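Local atomic coordinates of dehalogenase (Rhodospirillaceae, PDB entry 6A41), a protein that probably removes halogen from organic substrates and has the Rossmann-like fold of the short-chain dehydrogenase/reductase superfamily, as in halohydrin dehalogenases. Residues N180-P185 / L237-G242; E197-M202 / G209-S214; G178-Y181 / Y187-P190; I221-S226 / G230-H235; A30-H35 / H46-Q51. All blocks are in the same frame, centred on the assembly; numbering follows the deposited sequence.

Interaction 1 of 5, residues N180-P185 / L237-G242; sequences NYVENP and LPHAGG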
# COMPACT_ATOMS: atom_id res chain seq x y z
N ASN A 180 12.01 -7.52 9.10
CA ASN A 180 13.10 -8.06 8.26
C ASN A 180 14.43 -7.43 8.78
O ASN A 180 14.46 -6.39 9.37
CB ASN A 180 12.92 -7.71 6.72
CG ASN A 180 13.61 -8.74 5.71
OD1 ASN A 180 13.52 -8.57 4.46
ND2 ASN A 180 14.28 -9.71 6.22
N TYR A 181 15.54 -8.13 8.53
CA TYR A 181 16.86 -7.73 8.92
C TYR A 181 17.01 -7.52 10.42
O TYR A 181 17.77 -6.60 10.78
CB TYR A 181 17.29 -6.46 8.12
CG TYR A 181 17.34 -6.77 6.66
CD1 TYR A 181 18.35 -7.55 6.20
CD2 TYR A 181 16.42 -6.29 5.76
CE1 TYR A 181 18.45 -7.92 4.90
CE2 TYR A 181 16.47 -6.64 4.44
CZ TYR A 181 17.52 -7.45 3.97
OH TYR A 181 17.61 -7.89 2.64
N VAL A 182 16.29 -8.29 11.25
CA VAL A 182 16.39 -8.23 12.70
C VAL A 182 17.17 -9.46 13.15
O VAL A 182 16.80 -10.59 12.76
CB VAL A 182 15.06 -8.22 13.41
CG1 VAL A 182 15.28 -8.24 14.94
CG2 VAL A 182 14.23 -7.04 12.99
N GLU A 183 18.25 -9.23 13.92
CA GLU A 183 19.04 -10.33 14.51
C GLU A 183 18.05 -11.28 15.16
O GLU A 183 17.32 -10.90 16.06
CB GLU A 183 20.01 -9.83 15.54
CG GLU A 183 21.01 -8.90 14.91
CD GLU A 183 21.95 -8.20 15.93
OE1 GLU A 183 21.80 -8.45 17.15
OE2 GLU A 183 22.81 -7.42 15.49
N ASN A 184 18.08 -12.54 14.72
CA ASN A 184 17.23 -13.55 15.24
C ASN A 184 17.64 -14.87 14.80
O ASN A 184 18.26 -15.00 13.74
CB ASN A 184 15.76 -13.24 14.92
CG ASN A 184 15.29 -13.63 13.56
OD1 ASN A 184 15.04 -14.83 13.33
ND2 ASN A 184 14.98 -12.62 12.69
N PRO A 185 17.21 -15.89 15.53
CA PRO A 185 17.78 -17.19 15.18
C PRO A 185 17.33 -17.83 13.90
O PRO A 185 18.03 -18.72 13.42
CB PRO A 185 17.46 -18.03 16.41
CG PRO A 185 16.25 -17.42 16.99
CD PRO A 185 16.45 -15.96 16.81
N LEU A 237 2.76 -3.58 10.45
CA LEU A 237 3.75 -2.57 10.80
C LEU A 237 5.14 -3.06 10.36
O LEU A 237 5.75 -3.96 10.96
CB LEU A 237 3.69 -2.29 12.27
CG LEU A 237 4.69 -1.45 12.99
CD1 LEU A 237 5.00 -0.30 12.17
CD2 LEU A 237 4.12 -1.04 14.37
N PRO A 238 5.68 -2.45 9.29
CA PRO A 238 7.05 -2.79 8.85
C PRO A 238 8.13 -2.43 9.84
O PRO A 238 8.13 -1.33 10.46
CB PRO A 238 7.21 -2.04 7.54
CG PRO A 238 5.82 -1.57 7.29
CD PRO A 238 5.19 -1.31 8.56
N HIS A 239 8.99 -3.40 10.09
CA HIS A 239 10.04 -3.29 11.08
C HIS A 239 11.30 -3.88 10.46
O HIS A 239 11.73 -4.90 10.77
CB HIS A 239 9.63 -4.03 12.34
CG HIS A 239 10.57 -3.83 13.47
ND1 HIS A 239 11.73 -4.55 13.59
CD2 HIS A 239 10.54 -2.96 14.51
CE1 HIS A 239 12.36 -4.17 14.70
NE2 HIS A 239 11.66 -3.23 15.30
N ALA A 240 11.88 -3.06 9.55
CA ALA A 240 12.96 -3.49 8.72
C ALA A 240 13.93 -2.40 8.37
O ALA A 240 14.52 -2.45 7.31
CB ALA A 240 12.37 -4.05 7.46
N GLY A 241 14.12 -1.42 9.27
CA GLY A 241 15.11 -0.41 9.07
C GLY A 241 14.91 0.49 7.86
O GLY A 241 15.86 1.01 7.33
N GLY A 242 13.69 0.60 7.42
CA GLY A 242 13.36 1.34 6.18
C GLY A 242 13.36 0.54 4.84
O GLY A 242 13.00 1.07 3.82

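Interaction 2 of 5, residues E197-M202 / G209-S214; sequences EAMAKM and GRLGKS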
# COMPACT_ATOMS: atom_id res chain seq x y z
N GLU A 197 31.17 -10.18 4.44
CA GLU A 197 30.78 -9.85 3.10
C GLU A 197 29.25 -9.86 2.98
O GLU A 197 28.66 -8.96 2.33
CB GLU A 197 31.55 -10.75 2.10
CG GLU A 197 30.87 -10.97 0.77
CD GLU A 197 30.31 -12.38 0.60
OE1 GLU A 197 29.73 -12.98 1.59
OE2 GLU A 197 30.46 -12.90 -0.53
N ALA A 198 28.59 -10.84 3.59
CA ALA A 198 27.14 -10.89 3.64
C ALA A 198 26.62 -9.63 4.31
O ALA A 198 25.73 -9.05 3.81
CB ALA A 198 26.64 -12.09 4.42
N MSE A 199 27.23 -9.22 5.41
CA MSE A 199 26.76 -8.11 6.22
C MSE A 199 26.94 -6.82 5.43
O MSE A 199 26.08 -5.95 5.49
CB MSE A 199 27.58 -7.84 7.47
CG MSE A 199 27.28 -8.94 8.45
SE MSE A 199 25.48 -8.57 9.30
CE MSE A 199 25.76 -6.77 10.05
N ALA A 200 28.05 -6.67 4.74
CA ALA A 200 28.25 -5.47 3.92
C ALA A 200 27.17 -5.36 2.82
O ALA A 200 26.62 -4.24 2.53
CB ALA A 200 29.68 -5.42 3.32
N LYS A 201 26.85 -6.48 2.19
CA LYS A 201 25.83 -6.42 1.17
C LYS A 201 24.46 -6.09 1.76
O LYS A 201 23.70 -5.37 1.16
CB LYS A 201 25.61 -7.75 0.45
CG LYS A 201 26.71 -8.15 -0.52
CD LYS A 201 26.17 -8.96 -1.74
CE LYS A 201 27.22 -9.08 -2.88
NZ LYS A 201 28.33 -10.01 -2.46
N MSE A 202 24.13 -6.71 2.89
CA MSE A 202 22.84 -6.50 3.54
C MSE A 202 22.64 -5.06 4.01
O MSE A 202 21.66 -4.38 3.62
CB MSE A 202 22.63 -7.49 4.68
CG MSE A 202 22.40 -8.88 4.12
SE MSE A 202 21.94 -9.99 5.72
CE MSE A 202 23.51 -10.01 6.89
N GLY A 209 21.17 1.37 7.66
CA GLY A 209 22.58 0.93 7.48
C GLY A 209 23.04 -0.06 8.52
O GLY A 209 24.25 -0.21 8.71
N ARG A 210 22.13 -0.82 9.13
CA ARG A 210 22.46 -1.77 10.18
C ARG A 210 21.33 -2.79 10.32
O ARG A 210 20.23 -2.51 9.86
CB ARG A 210 22.69 -1.05 11.54
CG ARG A 210 21.34 -0.51 12.10
CD ARG A 210 21.46 -0.01 13.50
NE ARG A 210 20.23 0.61 14.00
CZ ARG A 210 19.28 0.03 14.67
NH1 ARG A 210 19.25 -1.31 15.00
NH2 ARG A 210 18.30 0.83 15.03
N LEU A 211 21.58 -3.94 10.96
CA LEU A 211 20.51 -4.85 11.37
C LEU A 211 19.85 -4.42 12.63
O LEU A 211 20.41 -3.66 13.43
CB LEU A 211 21.01 -6.28 11.56
CG LEU A 211 21.63 -6.99 10.42
CD1 LEU A 211 21.74 -8.49 10.68
CD2 LEU A 211 20.99 -6.83 9.10
N GLY A 212 18.60 -4.84 12.80
CA GLY A 212 17.85 -4.49 13.94
C GLY A 212 18.12 -5.43 15.06
O GLY A 212 18.70 -6.53 14.91
N LYS A 213 17.83 -4.95 16.25
CA LYS A 213 17.99 -5.69 17.48
C LYS A 213 16.76 -6.46 17.86
O LYS A 213 15.60 -6.00 17.65
CB LYS A 213 18.36 -4.72 18.62
CG LYS A 213 19.74 -4.15 18.32
CD LYS A 213 20.30 -3.40 19.49
CE LYS A 213 19.34 -2.35 20.03
NZ LYS A 213 20.15 -1.14 20.49
N SER A 214 16.97 -7.63 18.49
CA SER A 214 15.83 -8.44 18.86
C SER A 214 14.99 -7.63 19.91
O SER A 214 13.76 -7.75 19.87
CB SER A 214 16.22 -9.82 19.45
OG SER A 214 16.90 -9.51 20.63

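Interaction 3 of 5, residues G178-Y181 / Y187-P190; sequences GSNY and YFPP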
# COMPACT_ATOMS: atom_id res chain seq x y z
N GLY A 178 5.79 -6.74 10.49
CA GLY A 178 6.44 -7.23 9.32
C GLY A 178 7.93 -7.03 9.48
O GLY A 178 8.48 -6.01 9.10
N SER A 179 8.54 -7.95 10.16
CA SER A 179 10.00 -7.84 10.38
C SER A 179 10.84 -8.16 9.17
O SER A 179 10.49 -8.94 8.30
CB SER A 179 10.46 -8.81 11.49
OG SER A 179 11.75 -8.48 12.02
N ASN A 180 12.01 -7.52 9.10
CA ASN A 180 13.10 -8.06 8.26
C ASN A 180 14.43 -7.43 8.78
O ASN A 180 14.46 -6.39 9.37
CB ASN A 180 12.92 -7.71 6.72
CG ASN A 180 13.61 -8.74 5.71
OD1 ASN A 180 13.52 -8.57 4.46
ND2 ASN A 180 14.28 -9.71 6.22
N TYR A 181 15.54 -8.13 8.53
CA TYR A 181 16.86 -7.73 8.92
C TYR A 181 17.01 -7.52 10.42
O TYR A 181 17.77 -6.60 10.78
CB TYR A 181 17.29 -6.46 8.12
CG TYR A 181 17.34 -6.77 6.66
CD1 TYR A 181 18.35 -7.55 6.20
CD2 TYR A 181 16.42 -6.29 5.76
CE1 TYR A 181 18.45 -7.92 4.90
CE2 TYR A 181 16.47 -6.64 4.44
CZ TYR A 181 17.52 -7.45 3.97
OH TYR A 181 17.61 -7.89 2.64
N TYR A 187 16.17 -16.17 10.74
CA TYR A 187 16.49 -15.50 9.51
C TYR A 187 17.85 -14.76 9.54
O TYR A 187 18.40 -14.53 8.46
CB TYR A 187 15.34 -14.54 9.17
CG TYR A 187 14.01 -15.32 9.07
CD1 TYR A 187 13.88 -16.37 8.21
CD2 TYR A 187 12.99 -15.05 9.91
CE1 TYR A 187 12.73 -17.18 8.23
CE2 TYR A 187 11.79 -15.79 9.89
CZ TYR A 187 11.64 -16.79 9.01
OH TYR A 187 10.48 -17.60 9.07
N PHE A 188 18.33 -14.28 10.74
CA PHE A 188 19.58 -13.49 10.82
C PHE A 188 20.39 -14.01 12.00
O PHE A 188 20.51 -13.34 12.99
CB PHE A 188 19.29 -11.96 10.88
CG PHE A 188 18.61 -11.49 9.64
CD1 PHE A 188 19.35 -11.22 8.51
CD2 PHE A 188 17.17 -11.52 9.60
CE1 PHE A 188 18.67 -10.96 7.29
CE2 PHE A 188 16.51 -11.26 8.42
CZ PHE A 188 17.28 -10.94 7.27
N PRO A 189 20.84 -15.23 11.89
CA PRO A 189 21.48 -15.87 13.02
C PRO A 189 22.93 -15.47 13.13
O PRO A 189 23.46 -14.84 12.22
CB PRO A 189 21.36 -17.38 12.69
CG PRO A 189 21.46 -17.42 11.20
CD PRO A 189 20.65 -16.19 10.75
N PRO A 190 23.59 -15.90 14.22
CA PRO A 190 24.98 -15.44 14.47
C PRO A 190 25.88 -15.78 13.37
O PRO A 190 26.77 -14.98 13.07
CB PRO A 190 25.37 -16.11 15.81
CG PRO A 190 24.00 -16.26 16.45
CD PRO A 190 23.10 -16.72 15.34

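Interaction 4 of 5, residues I221-S226 / G230-H235; sequences ICFLCS and GFITGH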
# COMPACT_ATOMS: atom_id res chain seq x y z
N ILE A 221 6.46 -5.22 19.23
CA ILE A 221 5.41 -6.16 19.60
C ILE A 221 4.77 -5.80 20.94
O ILE A 221 3.48 -5.76 21.04
CB ILE A 221 5.96 -7.60 19.54
CG1 ILE A 221 6.42 -8.03 18.17
CG2 ILE A 221 5.02 -8.59 20.22
CD1 ILE A 221 7.44 -9.21 18.21
N CYS A 222 5.58 -5.49 21.96
CA CYS A 222 5.09 -5.03 23.21
C CYS A 222 4.21 -3.76 23.13
O CYS A 222 3.13 -3.67 23.73
CB CYS A 222 6.20 -4.80 24.22
SG CYS A 222 6.86 -6.38 24.81
N PHE A 223 4.68 -2.80 22.32
CA PHE A 223 3.86 -1.65 22.12
C PHE A 223 2.43 -2.05 21.56
O PHE A 223 1.40 -1.59 22.15
CB PHE A 223 4.53 -0.61 21.16
CG PHE A 223 3.52 0.49 20.72
CD1 PHE A 223 3.05 1.40 21.63
CD2 PHE A 223 3.04 0.49 19.42
CE1 PHE A 223 2.04 2.37 21.30
CE2 PHE A 223 2.09 1.43 19.02
CZ PHE A 223 1.61 2.33 19.95
N LEU A 224 2.35 -2.93 20.56
CA LEU A 224 1.04 -3.29 20.01
C LEU A 224 0.18 -4.05 21.02
O LEU A 224 -1.05 -3.93 20.95
CB LEU A 224 1.15 -4.10 18.73
CG LEU A 224 1.79 -3.25 17.61
CD1 LEU A 224 2.20 -4.20 16.49
CD2 LEU A 224 0.87 -2.12 17.11
N CYS A 225 0.81 -4.78 21.96
CA CYS A 225 0.10 -5.41 23.11
C CYS A 225 -0.44 -4.43 24.19
O CYS A 225 -1.23 -4.87 25.01
CB CYS A 225 0.95 -6.50 23.78
SG CYS A 225 1.46 -7.82 22.69
N SER A 226 0.03 -3.19 24.21
CA SER A 226 -0.25 -2.24 25.29
C SER A 226 -1.59 -1.58 25.09
O SER A 226 -2.20 -1.52 23.93
CB SER A 226 0.88 -1.13 25.43
OG SER A 226 0.77 -0.16 24.34
N GLY A 230 -4.39 0.75 21.56
CA GLY A 230 -5.79 0.27 21.44
C GLY A 230 -6.57 0.82 20.26
O GLY A 230 -7.66 0.30 20.05
N PHE A 231 -6.08 1.82 19.55
CA PHE A 231 -6.79 2.33 18.41
C PHE A 231 -6.05 1.91 17.09
O PHE A 231 -6.39 2.42 16.01
CB PHE A 231 -7.00 3.85 18.50
CG PHE A 231 -8.22 4.34 17.79
CD1 PHE A 231 -9.45 3.78 18.06
CD2 PHE A 231 -8.17 5.34 16.79
CE1 PHE A 231 -10.66 4.22 17.42
CE2 PHE A 231 -9.34 5.77 16.15
CZ PHE A 231 -10.54 5.22 16.44
N ILE A 232 -5.03 1.08 17.20
CA ILE A 232 -4.37 0.57 16.05
C ILE A 232 -4.90 -0.85 15.81
O ILE A 232 -4.81 -1.71 16.70
CB ILE A 232 -2.85 0.48 16.26
CG1 ILE A 232 -2.35 1.89 16.55
CG2 ILE A 232 -2.16 -0.22 15.09
CD1 ILE A 232 -0.88 1.95 17.00
N THR A 233 -5.44 -1.09 14.62
CA THR A 233 -5.88 -2.51 14.29
C THR A 233 -5.93 -2.69 12.82
O THR A 233 -6.06 -1.70 12.07
CB THR A 233 -7.25 -2.84 14.96
OG1 THR A 233 -7.47 -4.22 14.98
CG2 THR A 233 -8.43 -2.18 14.31
N GLY A 234 -5.78 -3.93 12.41
CA GLY A 234 -5.79 -4.22 11.03
C GLY A 234 -4.53 -3.88 10.29
O GLY A 234 -4.55 -3.84 9.06
N HIS A 235 -3.44 -3.69 11.02
CA HIS A 235 -2.29 -3.12 10.40
C HIS A 235 -1.11 -4.11 10.36
O HIS A 235 -0.88 -4.82 11.32
CB HIS A 235 -1.81 -1.86 11.15
CG HIS A 235 -0.69 -1.12 10.45
ND1 HIS A 235 -0.75 -0.71 9.12
CD2 HIS A 235 0.51 -0.69 10.92
CE1 HIS A 235 0.38 -0.04 8.83
NE2 HIS A 235 1.16 -0.01 9.91

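Interaction 5 of 5, residues A30-H35 / H46-Q51; sequences ATVLAH and HKYESQ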
# COMPACT_ATOMS: atom_id res chain seq x y z
N ALA A 30 4.94 -7.14 32.23
CA ALA A 30 4.03 -8.20 31.90
C ALA A 30 4.21 -9.51 32.67
O ALA A 30 5.32 -9.82 33.12
CB ALA A 30 4.04 -8.50 30.38
N THR A 31 3.13 -10.29 32.71
CA THR A 31 3.20 -11.74 33.05
C THR A 31 3.29 -12.49 31.69
O THR A 31 2.36 -12.48 30.90
CB THR A 31 1.92 -12.15 33.78
OG1 THR A 31 1.79 -11.33 34.92
CG2 THR A 31 1.86 -13.66 34.16
N VAL A 32 4.37 -13.19 31.48
CA VAL A 32 4.62 -13.85 30.25
C VAL A 32 4.43 -15.36 30.44
O VAL A 32 5.02 -15.97 31.33
CB VAL A 32 6.05 -13.54 29.75
CG1 VAL A 32 6.36 -14.37 28.53
CG2 VAL A 32 6.20 -12.03 29.50
N LEU A 33 3.63 -15.93 29.56
CA LEU A 33 3.42 -17.33 29.36
C LEU A 33 3.99 -17.72 28.00
O LEU A 33 3.74 -17.03 27.00
CB LEU A 33 1.94 -17.62 29.31
CG LEU A 33 1.11 -17.15 30.47
CD1 LEU A 33 -0.30 -17.59 30.31
CD2 LEU A 33 1.76 -17.52 31.83
N ALA A 34 4.75 -18.77 27.95
CA ALA A 34 5.47 -19.11 26.73
C ALA A 34 5.19 -20.53 26.36
O ALA A 34 5.35 -21.43 27.20
CB ALA A 34 6.98 -18.91 26.90
N HIS A 35 4.89 -20.73 25.10
CA HIS A 35 4.83 -22.04 24.43
C HIS A 35 6.10 -22.28 23.60
O HIS A 35 6.70 -21.35 23.06
CB HIS A 35 3.61 -22.09 23.51
CG HIS A 35 3.75 -23.08 22.39
ND1 HIS A 35 4.26 -22.70 21.17
CD2 HIS A 35 3.47 -24.41 22.30
CE1 HIS A 35 4.34 -23.78 20.39
NE2 HIS A 35 3.87 -24.83 21.04
N HIS A 46 13.20 -25.24 32.14
CA HIS A 46 14.10 -24.71 33.15
C HIS A 46 15.11 -23.70 32.60
O HIS A 46 15.36 -22.69 33.20
CB HIS A 46 14.84 -25.81 33.94
CG HIS A 46 13.89 -26.76 34.68
ND1 HIS A 46 14.26 -28.05 35.09
CD2 HIS A 46 12.56 -26.62 35.00
CE1 HIS A 46 13.21 -28.64 35.67
NE2 HIS A 46 12.17 -27.82 35.58
N LYS A 47 15.68 -23.98 31.49
CA LYS A 47 16.59 -23.07 30.80
C LYS A 47 15.88 -21.75 30.39
O LYS A 47 16.41 -20.62 30.62
CB LYS A 47 17.08 -23.82 29.58
CG LYS A 47 18.07 -23.19 28.69
CD LYS A 47 18.42 -24.20 27.57
CE LYS A 47 19.92 -24.21 27.34
NZ LYS A 47 20.26 -22.78 27.09
N TYR A 48 14.65 -21.85 29.86
CA TYR A 48 13.92 -20.58 29.49
C TYR A 48 13.65 -19.72 30.76
O TYR A 48 13.83 -18.53 30.84
CB TYR A 48 12.64 -20.92 28.76
CG TYR A 48 11.73 -19.74 28.46
CD1 TYR A 48 12.07 -18.81 27.48
CD2 TYR A 48 10.59 -19.57 29.17
CE1 TYR A 48 11.27 -17.72 27.21
CE2 TYR A 48 9.80 -18.50 28.91
CZ TYR A 48 10.16 -17.53 27.94
OH TYR A 48 9.18 -16.49 27.66
N GLU A 49 13.12 -20.37 31.78
CA GLU A 49 12.72 -19.75 32.98
C GLU A 49 13.95 -19.19 33.75
O GLU A 49 13.84 -18.11 34.37
CB GLU A 49 11.86 -20.64 33.86
CG GLU A 49 10.50 -20.96 33.23
CD GLU A 49 9.53 -21.73 34.11
OE1 GLU A 49 10.00 -22.17 35.22
OE2 GLU A 49 8.35 -21.90 33.77
N SER A 50 15.08 -19.83 33.66
CA SER A 50 16.23 -19.30 34.34
C SER A 50 16.81 -18.08 33.57
O SER A 50 17.34 -17.14 34.16
CB SER A 50 17.21 -20.42 34.61
OG SER A 50 18.02 -20.52 33.50
N GLN A 51 16.72 -18.08 32.25
CA GLN A 51 17.12 -16.94 31.42
C GLN A 51 16.17 -15.75 31.55
O GLN A 51 16.64 -14.60 31.55
CB GLN A 51 17.18 -17.41 29.99
CG GLN A 51 17.76 -16.57 28.91
CD GLN A 51 17.87 -17.46 27.61
OE1 GLN A 51 17.50 -18.77 27.53
NE2 GLN A 51 18.39 -16.82 26.63

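Interaction 1 of 5, residues N180-P185 / L237-G242
The imidazole of H239 turns its edge to V182: CG2 of V182 lies in the ring plane, 3.6 Å from H239 ND1, and the two side chains cross at about a right angle. A chi1 of -173° carries the ring beside its own carbonyl carbon, where this edge comes to the valine methyl. The contact sits at the C-terminal ends of two neighbouring parallel strands of the Rossmann-like sheet, 172-179 and 236-239, where both run out into loops. G178 is already paired through its backbone with L237 and H239; N180 N donating to H239 O (3.1 Å, 161° at the hydrogen) carries this parallel ladder one step further, past the end of strand 172-179. Beyond H239 the packing turns apolar, with N180 CB and A240 CB meeting at 3.8 Å. H239 also touches E216, L217 and T220 of helix 214-225 and I232 of the second subunit, while V182 packs on F231 of that subunit, so the contact is itself part of the subunit interface. Farther along the loop, N184 ND2 donates to V182 O at 2.7 Å, and its OD1 accepts from the backbone of D186 and Y187, bracing the turn by both ends of one amide. Just past the strand end, A240 CA directs its hydrogen to N180 O, 3.3 Å from CA to O, with 147° at the hydrogen.

Interaction 2 of 5, residues E197-M202 / G209-S214
L211 pushes its isobutyl group toward helix 196-204 and meets two selenomethionines one turn apart. The closer is M199, whose SE lies 4.0 Å from L211 CD1 and whose CE comes to 4.2 Å from L211 CG. Its chain is bent at both outer torsions (chi2 -77°, chi3 -57°), which brings the selenium and methyl against the leucine instead of extending them along the helix surface. M202 touches more lightly, CE to L211 CD1 at 4.5 Å, although its CB points toward the loop; it also packs on Y181, F188 and L192. L211, buried and touched further by Y181, I206 and L193, is the tight centre of the contact, whereas both selenomethionines stay partly exposed. E197, A200 and K201 of the helix are exposed and take no part. On the loop, R210 turns away from the helix: NH1 reaches back to L211 O (3.1 Å, 141° at the hydrogen) and also makes a salt bridge with OE1 of E216, the same oxygen that accepts from K213 N at the start of helix 214-225. In this short-chain dehydrogenase/reductase fold, helix 196-204 thus rests on the connection to helix 214-225 through apolar groups. With no hydrogen bond crossing between the two segments, the joint depends on shape and dispersion, while the bonds of R210 and K213 act within the loop and at the start of helix 214-225.

Interaction 3 of 5, residues G178-Y181 / Y187-P190
This is a CH-pi and aromatic contact, buried within the loop that leaves strand 172-179 of the Rossmann-like sheet and leads to helix 190-193. CA of Y181 sits over one face of the F188 ring, 3.7 Å from its centroid and 17° off the normal. F188 gets there with CG beside its own backbone N (chi1 -63°), which sends the ring back across the loop toward the strand end. The Y181 backbone lies so close that its N is 3.3 Å from F188 CE2. The tyrosine ring joins from the side of CD1, 3.6 Å from F188 CE1; the planes are inclined at 43° and the centroids are 5.2 Å apart, an oblique meeting. W243 meets the Y181 ring edge-to-face, M202 of helix 196-204 packs on both rings, and F231 of the second subunit also touches Y181. Next to F188, Y187 bonds Y86 O through its OH, and its ring meets F16 and Y149. No hydrogen bond joins the two segments, so this contact rests on dispersion and probably on a weak attraction of the polarised CA-H to the pi cloud.

Interaction 4 of 5, residues I221-S226 / G230-H235
The F223 ring has I232 at its edge, near the ring plane: CD1 of the isoleucine stands 3.6 Å from F223 CE2 and 3.9 Å from CZ. A face is taken by F223 of the second subunit, which stacks on it, so the phenylalanine is shared between this intrachain contact and the interface with that subunit. The H235 imidazole likewise meets H235 of the second subunit, with a hydrogen bond between the two NE2 atoms. I232 uses its two branches separately. CD1, at the end of the extended ethyl arm (chi2 170°), goes to the phenylalanine, while CG2 turns to the neighbouring helical residue and meets L224 CD2 at 4.1 Å; in both pairs the side chains cross at about a right angle. These residues join the last turn of helix 214-225 to the loop that climbs back to strand 236-239, the final helix-to-strand connection of the Rossmann-like sheet. L224 also rests on V177 and I232 on N175, both of strand 172-179, and T233 and G234 tie the loop to V174 of the same strand. Across the turn the backbones of S226 and G230 come near each other without bonding. At the helix end F223 O accepts twice, from S226 N at 2.9 Å and from S226 OG at 2.7 Å, the hydroxyl lying in the carbonyl plane on a lone pair.

Interaction 5 of 5, residues A30-H35 / H46-Q51
V32, on strand 31-34, sends CG1 against the phenol end of Y48: that methyl lies 3.6 Å from Y48 OH, and the two side chains cross at about a right angle. A chi1 of 174° sets this methyl toward helix 42-51; the same side chain also packs on A25 and L26 of helix 18-27. L33 follows with its side chain on the other face of the sheet, pointing away from Y48. A34 turns toward the helix again and makes the tighter approach, its CB 3.4 Å from Y48 OH and 3.5 Å from Y48 CE2, meeting the ring obliquely. Beyond it, H35 leaves the contact. Strand 31-34, helix 42-51 and strand 56-57 make up a beta-alpha-beta crossover of the Rossmann-like fold, and Y48 is the helix residue that reaches inward to the strand. Its side chain spans the gap: the closest CA atoms of the two segments, those of A34 and Y48, are 9.0 Å apart. F39 and F52 meet the ring on its way in, and E49 OE2 binds A57 N, fastening the helix to the following strand. The tyrosine oxygen, buried among the methyls of V32 and A34, is hydrogen-bonded to T22 OG1 of helix 18-27, so the contact combines apolar packing along the strand with a polar tether to a second helix.

How the interactions relate
Interactions 1, 2 and 3 form one cluster beyond the ends of strands 172-179 and 236-239. Interactions 1 and 3 share N180 and Y181, and the backbone of Y181 and E183 probably bonds G212 of interaction 2. Interaction 1 is backbone-bonded at the sheet, interaction 3 aromatic, and interaction 2, farthest out at 21 Å from the chain centre and partly buried, purely apolar across its segments. Interaction 4 is a buried helix-to-loop contact, touching interaction 1 through L224 and L237; interactions 1 to 4 all reach the second subunit. Interaction 5 stands apart near the other sheet edge, touching none of the others: a buried strand-to-helix contact with no neighbouring chain.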